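PDB 3OG2: beta-galactosidase from Trichoderma reesei, which probably hydrolyses terminal non-reducing beta-D-galactose residues from beta-D-galactosides, as a glycoside hydrolase of family 35. Local coordinates for residues G288-G291 and F292-S296; Y359-L362 and K363-G366; G327-W330 and G331-H335; L57-D60 and V61-I65. One frame throughout, in Å; residues are numbered along the deposited sequence. Where two conformers were deposited one is given.

Contact 1: residues G288-G291 and F292-S296. With MAN (alpha-D-mannopyranose), chain C.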
loop_
_atom_site.group_PDB
_atom_site.type_symbol
_atom_site.label_atom_id
_atom_site.label_comp_id
_atom_site.label_asym_id
_atom_site.label_seq_id
_atom_site.Cartn_x
_atom_site.Cartn_y
_atom_site.Cartn_z
ATOM N N GLY A 288 5.315 -11.673 -14.427
ATOM C CA GLY A 288 4.478 -12.473 -15.339
ATOM C C GLY A 288 3.007 -12.457 -14.908
ATOM O O GLY A 288 2.219 -13.283 -15.389
ATOM N N GLY A 289 2.599 -11.526 -14.061
ATOM C CA GLY A 289 1.246 -11.434 -13.543
ATOM C C GLY A 289 0.317 -10.716 -14.473
ATOM O O GLY A 289 0.538 -10.543 -15.675
ATOM N N TRP A 290 -0.785 -10.282 -13.868
ATOM C CA TRP A 290 -1.929 -9.806 -14.631
ATOM C C TRP A 290 -2.001 -8.287 -14.684
ATOM O O TRP A 290 -2.833 -7.725 -15.421
ATOM C CB TRP A 290 -3.278 -10.334 -14.064
ATOM C CG TRP A 290 -3.251 -11.830 -14.217
ATOM C CD1 TRP A 290 -2.987 -12.690 -13.180
ATOM C CD2 TRP A 290 -3.441 -12.608 -15.379
ATOM N NE1 TRP A 290 -3.029 -13.976 -13.678
ATOM C CE2 TRP A 290 -3.305 -13.949 -15.011
ATOM C CE3 TRP A 290 -3.741 -12.301 -16.715
ATOM C CZ2 TRP A 290 -3.439 -15.014 -15.907
ATOM C CZ3 TRP A 290 -3.875 -13.363 -17.621
ATOM C CH2 TRP A 290 -3.725 -14.678 -17.201
ATOM N N GLY A 291 -1.186 -7.616 -13.918
ATOM C CA GLY A 291 -1.191 -6.160 -13.806
ATOM C C GLY A 291 -2.149 -5.703 -12.720
ATOM O O GLY A 291 -3.181 -6.330 -12.463
ATOM N N PHE A 292 -1.858 -4.573 -12.110
ATOM C CA PHE A 292 -2.643 -4.096 -10.978
ATOM C C PHE A 292 -3.992 -3.527 -11.424
ATOM O O PHE A 292 -4.883 -3.404 -10.576
ATOM C CB PHE A 292 -1.838 -3.045 -10.166
ATOM C CG PHE A 292 -0.819 -3.761 -9.302
ATOM C CD1 PHE A 292 -1.208 -4.698 -8.347
ATOM C CD2 PHE A 292 0.556 -3.487 -9.452
ATOM C CE1 PHE A 292 -0.244 -5.343 -7.562
ATOM C CE2 PHE A 292 1.477 -4.117 -8.640
ATOM C CZ PHE A 292 1.116 -5.035 -7.669
ATOM N N GLU A 293 -4.175 -3.180 -12.715
ATOM C CA GLU A 293 -5.517 -2.793 -13.115
ATOM C C GLU A 293 -6.464 -3.981 -12.964
ATOM O O GLU A 293 -7.593 -3.787 -12.464
ATOM C CB GLU A 293 -5.552 -2.331 -14.576
ATOM C CG GLU A 293 -5.130 -0.893 -14.761
ATOM C CD GLU A 293 -5.993 0.043 -13.898
ATOM O OE1 GLU A 293 -7.234 0.171 -14.068
ATOM O OE2 GLU A 293 -5.410 0.638 -12.972
ATOM N N GLN A 294 -6.045 -5.171 -13.372
ATOM C CA GLN A 294 -6.871 -6.385 -13.221
ATOM C C GLN A 294 -7.034 -6.720 -11.735
ATOM O O GLN A 294 -8.125 -7.088 -11.247
ATOM C CB GLN A 294 -6.265 -7.520 -14.056
ATOM C CG GLN A 294 -7.387 -8.260 -14.773
ATOM C CD GLN A 294 -6.887 -9.242 -15.789
ATOM O OE1 GLN A 294 -6.542 -8.835 -16.890
ATOM N NE2 GLN A 294 -6.853 -10.531 -15.437
ATOM N N CYS A 295 -5.969 -6.528 -10.922
ATOM C CA CYS A 295 -6.210 -6.724 -9.484
ATOM C C CYS A 295 -7.219 -5.750 -8.882
ATOM O O CYS A 295 -7.994 -6.128 -7.997
ATOM C CB CYS A 295 -4.874 -6.633 -8.738
ATOM S SG CYS A 295 -3.682 -7.913 -9.169
ATOM N N SER A 296 -7.236 -4.513 -9.342
ATOM C CA SER A 296 -8.208 -3.537 -8.840
ATOM C C SER A 296 -9.646 -3.871 -9.294
ATOM O O SER A 296 -10.598 -3.502 -8.631
ATOM C CB SER A 296 -7.873 -2.119 -9.289
ATOM O OG SER A 296 -8.264 -1.904 -10.670
HETATM C C1 MAN C . 1.011 -19.237 -13.206
HETATM C C2 MAN C . 0.056 -19.587 -12.063
HETATM C C3 MAN C . -1.300 -18.912 -12.337
HETATM C C4 MAN C . -1.119 -17.396 -12.522
HETATM C C5 MAN C . -0.131 -17.149 -13.662
HETATM C C6 MAN C . 0.178 -15.652 -13.799
HETATM O O2 MAN C . 0.627 -19.055 -10.882
HETATM O O3 MAN C . -2.212 -19.171 -11.281
HETATM O O4 MAN C . -2.381 -16.836 -12.880
HETATM O O5 MAN C . 1.106 -17.839 -13.358
HETATM O O6 MAN C . 0.723 -15.138 -12.594
HETATM O O HOH W 1 -3.976 -5.164 -15.498
HETATM O O HOH W 2 -3.919 -8.599 -17.844
#
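W290 and Q294 meet where a loop of the family 35 TIM-barrel domain turns into helix 292-298, with G291 at the N-cap position. One backbone hydrogen bond closes this first turn: C295 N donates to G291 O at 3.2 Å. Glycine suits the cap, since with its positive phi (89°) a CB would be jammed against the preceding carbonyl O. C295 is fixed further by its disulfide to C246.

Water carries the other polar links. One molecule accepts from Q294 N and donates to W290 O, and a second donates to both W290 O and Q294 OE1. The side-chain contact is looser: Q294 NE2 lies 3.8 Å from W290 CE3, with amide and indole planes 32° apart, and Q294 NE2 is hydrogen-bonded to C246 O.

The indole also serves a glycan attached to the protein. CG lies beside the backbone N (chi1 -64°), and NE1 is carried away from the helix towards a mannose. A leucine in place of W290 would probably leave mannose O4 without this donor and take away the ring surface beside Q294 NE2. W290 NE1 reaches mannose O4 at 3.0 Å, along the edge of the ring and near its plane.

Contact 2: residues Y359-L362 and K363-G366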
loop_
_atom_site.group_PDB
_atom_site.type_symbol
_atom_site.label_atom_id
_atom_site.label_comp_id
_atom_site.label_asym_id
_atom_site.label_seq_id
_atom_site.Cartn_x
_atom_site.Cartn_y
_atom_site.Cartn_z
ATOM N N TYR A 359 -12.503 3.763 -4.055
ATOM C CA TYR A 359 -12.204 4.850 -3.092
ATOM C C TYR A 359 -13.508 5.445 -2.588
ATOM O O TYR A 359 -13.718 5.648 -1.380
ATOM C CB TYR A 359 -11.277 5.906 -3.759
ATOM C CG TYR A 359 -11.005 7.053 -2.802
ATOM C CD1 TYR A 359 -11.857 8.172 -2.732
ATOM C CD2 TYR A 359 -9.874 7.010 -1.951
ATOM C CE1 TYR A 359 -11.639 9.216 -1.858
ATOM C CE2 TYR A 359 -9.648 8.050 -1.071
ATOM C CZ TYR A 359 -10.525 9.150 -1.035
ATOM O OH TYR A 359 -10.343 10.210 -0.184
ATOM N N SER A 360 -14.374 5.850 -3.553
ATOM C CA SER A 360 -15.587 6.570 -3.133
ATOM C C SER A 360 -16.506 5.666 -2.341
ATOM O O SER A 360 -17.151 6.136 -1.389
ATOM C CB SER A 360 -16.295 7.117 -4.371
ATOM O OG SER A 360 -15.405 7.984 -5.100
ATOM N N GLU A 361 -16.558 4.366 -2.706
ATOM C CA GLU A 361 -17.391 3.439 -1.905
ATOM C C GLU A 361 -16.826 3.288 -0.496
ATOM O O GLU A 361 -17.581 3.234 0.472
ATOM C CB GLU A 361 -17.431 2.101 -2.609
ATOM C CG GLU A 361 -17.972 0.996 -1.694
ATOM C CD GLU A 361 -19.374 1.173 -1.154
ATOM O OE1 GLU A 361 -20.226 1.672 -1.952
ATOM O OE2 GLU A 361 -19.704 0.805 0.030
ATOM N N LEU A 362 -15.486 3.243 -0.368
ATOM C CA LEU A 362 -14.893 3.106 0.974
ATOM C C LEU A 362 -15.197 4.327 1.816
ATOM O O LEU A 362 -15.442 4.182 3.030
ATOM C CB LEU A 362 -13.403 2.865 0.805
ATOM C CG LEU A 362 -12.610 2.550 2.050
ATOM C CD1 LEU A 362 -13.215 1.403 2.858
ATOM C CD2 LEU A 362 -11.180 2.180 1.620
ATOM N N LYS A 363 -15.218 5.521 1.196
ATOM C CA LYS A 363 -15.584 6.733 1.945
ATOM C C LYS A 363 -16.999 6.639 2.477
ATOM O O LYS A 363 -17.281 7.104 3.573
ATOM C CB LYS A 363 -15.485 7.925 0.969
ATOM C CG LYS A 363 -15.905 9.241 1.602
ATOM C CD LYS A 363 -15.618 10.476 0.698
ATOM C CE LYS A 363 -16.363 10.295 -0.646
ATOM N NZ LYS A 363 -16.208 11.537 -1.469
ATOM N N LEU A 364 -17.956 6.045 1.727
ATOM C CA LEU A 364 -19.313 5.957 2.276
ATOM C C LEU A 364 -19.306 5.155 3.576
ATOM O O LEU A 364 -20.022 5.476 4.538
ATOM C CB LEU A 364 -20.235 5.265 1.283
ATOM C CG LEU A 364 -20.309 5.850 -0.115
ATOM C CD1 LEU A 364 -21.349 5.082 -0.940
ATOM C CD2 LEU A 364 -20.661 7.326 -0.071
ATOM N N GLN A 365 -18.467 4.114 3.591
ATOM C CA GLN A 365 -18.420 3.252 4.788
ATOM C C GLN A 365 -17.708 3.908 5.949
ATOM O O GLN A 365 -18.176 3.819 7.093
ATOM C CB GLN A 365 -17.697 1.945 4.421
ATOM C CG GLN A 365 -18.447 1.135 3.333
ATOM C CD GLN A 365 -17.691 -0.135 3.001
ATOM O OE1 GLN A 365 -16.861 -0.647 3.772
ATOM N NE2 GLN A 365 -17.931 -0.697 1.844
ATOM N N GLY A 366 -16.589 4.603 5.676
ATOM C CA GLY A 366 -15.903 5.280 6.776
ATOM C C GLY A 366 -16.735 6.397 7.390
ATOM O O GLY A 366 -16.784 6.583 8.623
HETATM O O HOH W 3 -14.855 10.490 -4.254
#
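E361 and Q365, one turn apart on helix 357-370, are joined by a side-chain hydrogen bond: Q365 NE2 donates to E361 OE2 at 2.9 Å, and the bond is nearly straight, with an N-H...O angle of 169°. The carboxylate oxygen offers its anti lone pair, turned away from OE1, and OE2 lies close to the plane of the Q365 amide. Carboxylate and amide are nevertheless twisted 58° against each other. E361 has CG anti to its own N and then bends at chi2 (60°), which carries its acid forward along the helix to meet the extended glutamine. Q365 NE2 has a second, weak bond to E304 O, whereas Q365 OE1 is buried without a polar partner in the model.

L364 adds a van der Waals contact, its CD1 3.7 Å from E361 OE1 at roughly a right angle to the glutamate chain. Its aliphatic branch also packs on R552 and A555 of helix 552-555.

A water bridges S360 OG and K363 NZ, accepting from the lysine at a long 3.3 Å. The ammonium has stronger partners in Y556 O and Y558 O and a cation-pi contact with W559, so lysine's long chain suits a place facing that neighbouring region.

The backbone is held by i to i+4 bonds: K363 N to Y359 O at 3.0 Å and G366 N to L362 O at 2.9 Å, while Q365 N to E361 O is weak. Such spacing is that of an alpha helix, here the one following the barrel's strand 318-321 and lying against helix 301-313 on the outside of the TIM barrel.

Contact 3: residues G327-W330 and G331-H335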
loop_
_atom_site.group_PDB
_atom_site.type_symbol
_atom_site.label_atom_id
_atom_site.label_comp_id
_atom_site.label_asym_id
_atom_site.label_seq_id
_atom_site.Cartn_x
_atom_site.Cartn_y
_atom_site.Cartn_z
ATOM N N GLY A 327 2.149 2.474 -3.071
ATOM C CA GLY A 327 3.434 3.043 -3.438
ATOM C C GLY A 327 4.266 2.119 -4.347
ATOM O O GLY A 327 3.722 1.334 -5.154
ATOM N N THR A 328 5.586 2.256 -4.218
ATOM C CA THR A 328 6.461 1.665 -5.211
ATOM C C THR A 328 7.623 0.940 -4.563
ATOM O O THR A 328 8.219 1.469 -3.588
ATOM C CB THR A 328 7.037 2.801 -6.097
ATOM O OG1 THR A 328 5.886 3.527 -6.649
ATOM C CG2 THR A 328 7.846 2.273 -7.252
ATOM N N ASN A 329 7.977 -0.229 -5.098
ATOM C CA ASN A 329 9.180 -0.941 -4.650
ATOM C C ASN A 329 10.405 -0.352 -5.362
ATOM O O ASN A 329 11.061 -1.073 -6.182
ATOM C CB ASN A 329 9.035 -2.433 -4.959
ATOM C CG ASN A 329 7.830 -3.039 -4.309
ATOM O OD1 ASN A 329 7.594 -2.833 -3.106
ATOM N ND2 ASN A 329 7.006 -3.747 -5.091
ATOM N N TRP A 330 10.710 0.903 -5.099
ATOM C CA TRP A 330 11.880 1.521 -5.708
ATOM C C TRP A 330 13.135 0.940 -5.117
ATOM O O TRP A 330 13.147 0.293 -4.052
ATOM C CB TRP A 330 11.768 3.069 -5.507
ATOM C CG TRP A 330 11.920 3.405 -4.043
ATOM C CD1 TRP A 330 10.955 3.425 -3.082
ATOM C CD2 TRP A 330 13.160 3.757 -3.403
ATOM N NE1 TRP A 330 11.516 3.764 -1.884
ATOM C CE2 TRP A 330 12.868 3.965 -2.034
ATOM C CE3 TRP A 330 14.490 3.885 -3.838
ATOM C CZ2 TRP A 330 13.847 4.316 -1.101
ATOM C CZ3 TRP A 330 15.454 4.236 -2.911
ATOM C CH2 TRP A 330 15.125 4.439 -1.592
ATOM N N GLY A 331 14.258 1.158 -5.821
ATOM C CA GLY A 331 15.571 0.848 -5.213
ATOM C C GLY A 331 15.708 -0.594 -4.750
ATOM O O GLY A 331 16.310 -0.828 -3.706
ATOM N N ASN A 332 15.198 -1.560 -5.497
ATOM C CA ASN A 332 15.331 -2.984 -5.186
ATOM C C ASN A 332 14.728 -3.343 -3.836
ATOM O O ASN A 332 15.078 -4.433 -3.295
ATOM C CB ASN A 332 16.804 -3.415 -5.227
ATOM C CG ASN A 332 17.404 -3.130 -6.584
ATOM O OD1 ASN A 332 16.895 -3.607 -7.621
ATOM N ND2 ASN A 332 18.506 -2.406 -6.559
ATOM N N LEU A 333 13.816 -2.558 -3.275
ATOM C CA LEU A 333 13.373 -2.940 -1.892
ATOM C C LEU A 333 12.434 -4.115 -1.934
ATOM O O LEU A 333 12.195 -4.684 -0.856
ATOM C CB LEU A 333 12.796 -1.717 -1.168
ATOM C CG LEU A 333 11.452 -1.177 -1.644
ATOM C CD1 LEU A 333 10.270 -1.902 -0.989
ATOM C CD2 LEU A 333 11.324 0.309 -1.277
ATOM N N GLY A 334 11.831 -4.481 -3.071
ATOM C CA GLY A 334 10.849 -5.530 -3.125
ATOM C C GLY A 334 11.426 -6.928 -3.140
ATOM O O GLY A 334 12.584 -7.166 -3.430
ATOM N N HIS A 335 10.517 -7.927 -2.888
ATOM C CA HIS A 335 10.943 -9.329 -3.001
ATOM C C HIS A 335 10.751 -9.889 -4.388
ATOM O O HIS A 335 10.084 -9.251 -5.232
ATOM C CB HIS A 335 10.147 -10.162 -1.952
ATOM C CG HIS A 335 8.753 -10.506 -2.347
ATOM N ND1 HIS A 335 8.171 -11.689 -1.908
ATOM C CD2 HIS A 335 7.805 -9.843 -3.047
ATOM C CE1 HIS A 335 6.940 -11.731 -2.366
ATOM N NE2 HIS A 335 6.675 -10.637 -3.071
HETATM O O HOH W 4 13.342 -1.348 -7.813
HETATM O O HOH W 5 12.141 -3.747 -5.742
#
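A type I' beta turn, W330 to L333, shapes the loop that leaves strand 318-321 of the TIM barrel, and in it L333 folds back over the indole of W330. The loop lies near the galactose site: the side chain of N329 is about 6 Å from that of E122, a galactose-binding residue. L333 N closes the turn on W330 O at 3.0 Å, coming from above the carbonyl plane rather than on a lone pair.

Both middle residues have positive phi. G331 is suited to this because a CB would collide with W330 CE3; N332 is of a type that tolerates the left-handed region well, and its ND2 binds L840 O. Just before the turn, N329 is the centre of an inverse gamma turn, with a weak bond from W330 N to T328 O.

Two waters bridge backbone groups across the turn, both donating to N329 O; one accepts from N332 N, the other from G334 N at 2.8 Å. N329 OD1 lies 3.5 Å from L333 CD1 but is bound to R51, while ND2 binds Y339 O.

In W330, chi1 of 68° sets CG between backbone N and carbonyl carbon, which brings the indole alongside G331 with one face against L333. F926 (edge-to-face) and Y928 also meet the indole, and its NE1 donates to F50 O. Replacing W330 by an alanine would probably leave F50 O without this donor and L333 without the flat surface it covers. That contact is a CH-pi interaction: L333 CD2 stands 3.8 Å from the centroid of the five-membered ring of W330, 26° off its normal.

Contact 4: residues L57-D60 and V61-I65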
loop_
_atom_site.group_PDB
_atom_site.type_symbol
_atom_site.label_atom_id
_atom_site.label_comp_id
_atom_site.label_asym_id
_atom_site.label_seq_id
_atom_site.Cartn_x
_atom_site.Cartn_y
_atom_site.Cartn_z
ATOM N N LEU A 57 5.076 14.378 0.594
ATOM C CA LEU A 57 3.843 13.774 0.092
ATOM C C LEU A 57 3.133 12.913 1.125
ATOM O O LEU A 57 1.999 12.501 0.859
ATOM C CB LEU A 57 4.160 12.903 -1.150
ATOM C CG LEU A 57 4.306 13.762 -2.421
ATOM C CD1 LEU A 57 4.755 12.839 -3.558
ATOM C CD2 LEU A 57 2.999 14.479 -2.778
ATOM N N TYR A 58 3.724 12.652 2.294
ATOM C CA TYR A 58 2.923 11.890 3.262
ATOM C C TYR A 58 1.638 12.586 3.614
ATOM O O TYR A 58 0.592 11.924 3.739
ATOM C CB TYR A 58 3.744 11.654 4.531
ATOM C CG TYR A 58 4.953 10.760 4.329
ATOM C CD1 TYR A 58 4.869 9.634 3.497
ATOM C CD2 TYR A 58 6.147 11.069 4.973
ATOM C CE1 TYR A 58 5.999 8.820 3.307
ATOM C CE2 TYR A 58 7.281 10.246 4.798
ATOM C CZ TYR A 58 7.181 9.143 3.970
ATOM O OH TYR A 58 8.289 8.300 3.790
ATOM N N LEU A 59 1.632 13.908 3.725
ATOM C CA LEU A 59 0.405 14.610 4.074
ATOM C C LEU A 59 -0.625 14.466 2.974
ATOM O O LEU A 59 -1.834 14.429 3.245
ATOM C CB LEU A 59 0.680 16.100 4.340
ATOM C CG LEU A 59 -0.496 16.891 4.891
ATOM C CD1 LEU A 59 -1.076 16.370 6.216
ATOM C CD2 LEU A 59 -0.094 18.366 5.021
ATOM N N ASP A 60 -0.195 14.417 1.716
ATOM C CA ASP A 60 -1.152 14.149 0.627
ATOM C C ASP A 60 -1.856 12.844 0.840
ATOM O O ASP A 60 -3.105 12.773 0.762
ATOM C CB ASP A 60 -0.385 14.168 -0.707
ATOM C CG ASP A 60 -1.345 13.950 -1.859
ATOM O OD1 ASP A 60 -2.398 14.641 -1.926
ATOM O OD2 ASP A 60 -1.066 13.104 -2.741
ATOM N N VAL A 61 -1.107 11.781 1.112
ATOM C CA VAL A 61 -1.815 10.504 1.287
ATOM C C VAL A 61 -2.615 10.561 2.565
ATOM O O VAL A 61 -3.763 10.020 2.575
ATOM C CB VAL A 61 -0.749 9.414 1.186
ATOM C CG1 VAL A 61 -0.436 9.087 -0.270
ATOM C CG2 VAL A 61 0.533 9.873 1.843
ATOM N N PHE A 62 -2.173 11.156 3.651
ATOM C CA PHE A 62 -2.999 11.216 4.864
ATOM C C PHE A 62 -4.263 12.018 4.637
ATOM O O PHE A 62 -5.314 11.650 5.174
ATOM C CB PHE A 62 -2.223 11.816 6.036
ATOM C CG PHE A 62 -1.245 10.914 6.750
ATOM C CD1 PHE A 62 0.111 11.190 6.727
ATOM C CD2 PHE A 62 -1.638 9.807 7.455
ATOM C CE1 PHE A 62 1.017 10.369 7.402
ATOM C CE2 PHE A 62 -0.756 8.982 8.134
ATOM C CZ PHE A 62 0.591 9.264 8.129
ATOM N N HIS A 63 -4.227 13.100 3.869
ATOM C CA HIS A 63 -5.446 13.825 3.584
ATOM C C HIS A 63 -6.471 12.939 2.863
ATOM O O HIS A 63 -7.661 13.003 3.081
ATOM C CB HIS A 63 -5.145 14.981 2.605
ATOM C CG HIS A 63 -4.583 16.211 3.173
ATOM N ND1 HIS A 63 -3.912 17.153 2.427
ATOM C CD2 HIS A 63 -4.703 16.671 4.441
ATOM C CE1 HIS A 63 -3.589 18.159 3.220
ATOM N NE2 HIS A 63 -4.053 17.887 4.461
ATOM N N LYS A 64 -5.950 12.113 1.932
ATOM C CA LYS A 64 -6.824 11.245 1.124
ATOM C C LYS A 64 -7.393 10.138 2.016
ATOM O O LYS A 64 -8.554 9.731 1.815
ATOM C CB LYS A 64 -6.016 10.702 -0.049
ATOM C CG LYS A 64 -5.785 11.789 -1.090
ATOM C CD LYS A 64 -4.702 11.480 -2.112
ATOM C CE LYS A 64 -4.699 12.647 -3.120
ATOM N NZ LYS A 64 -3.586 12.569 -4.057
ATOM N N ILE A 65 -6.645 9.650 2.991
ATOM C CA ILE A 65 -7.195 8.618 3.900
ATOM C C ILE A 65 -8.139 9.237 4.912
ATOM O O ILE A 65 -9.215 8.693 5.173
ATOM C CB ILE A 65 -6.014 7.901 4.557
ATOM C CG1 ILE A 65 -5.304 7.089 3.453
ATOM C CG2 ILE A 65 -6.488 7.038 5.726
ATOM C CD1 ILE A 65 -4.071 6.358 3.918
#
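L59 lies over one face of the H63 imidazole, its CG 3.9 Å from the ring centroid and 23° off the normal, a CH-pi contact in which leucine's branch offers aliphatic C-H groups to the flat ring. L59 CG is anti to the backbone N (chi1 -172°), which swings the branch forward over the next turn, so that CD1 and CD2 also lie near the ring. The carbonyl of L59 also lies over a face of the ring, its O 3.2 Å above the plane and offset toward the rim. H63 ND1 is hydrogen-bonded to R591.

This pair, like D60 and K64, is spaced i to i+4 on helix 58-66, the first helix of the TIM barrel, linking strands 38-47 and 72-76 in a beta-alpha-beta unit. The backbone bond of H63 N to L59 O, at 2.8 Å, is part of the same helical turn.

D60 and K64 meet by charge, their side chains crossing at a slant. Lysine's long, extended chain spans one turn, and its NZ reaches D60 OD2 at 2.9 Å on the syn side, slightly out of the carboxylate plane; its second bond, to OD1 at 3.2 Å, is weak. R591 and R352 also form salt bridges with D60, a gathering of cations that would probably favour the ionised acid. K64 NZ donates in addition to R352 O.

How the contacts relate
All four contacts are local and belong to the family 35 barrel domain, but their settings differ. Contacts 2 and 4 are buried turns of helices on the barrel's outside, and they touch: Y359 OH meets K64 O at 2.7 Å, probably by a hydrogen bond, tying helix 357-370 to helix 58-66. The first relies on an amide-carboxylate pair, the second on a salt bridge amid arginines. Contact 3 lies in the loop after strand 318-321, and contact 1 where the loop after strand 275-280 enters helix 292-298, with nearest atoms about 7 Å apart. There glycines with positive phi, tryptophans and bridging waters do the work; contact 1 is only partly buried and faces sugar, whereas contact 3 is buried near the galactose site.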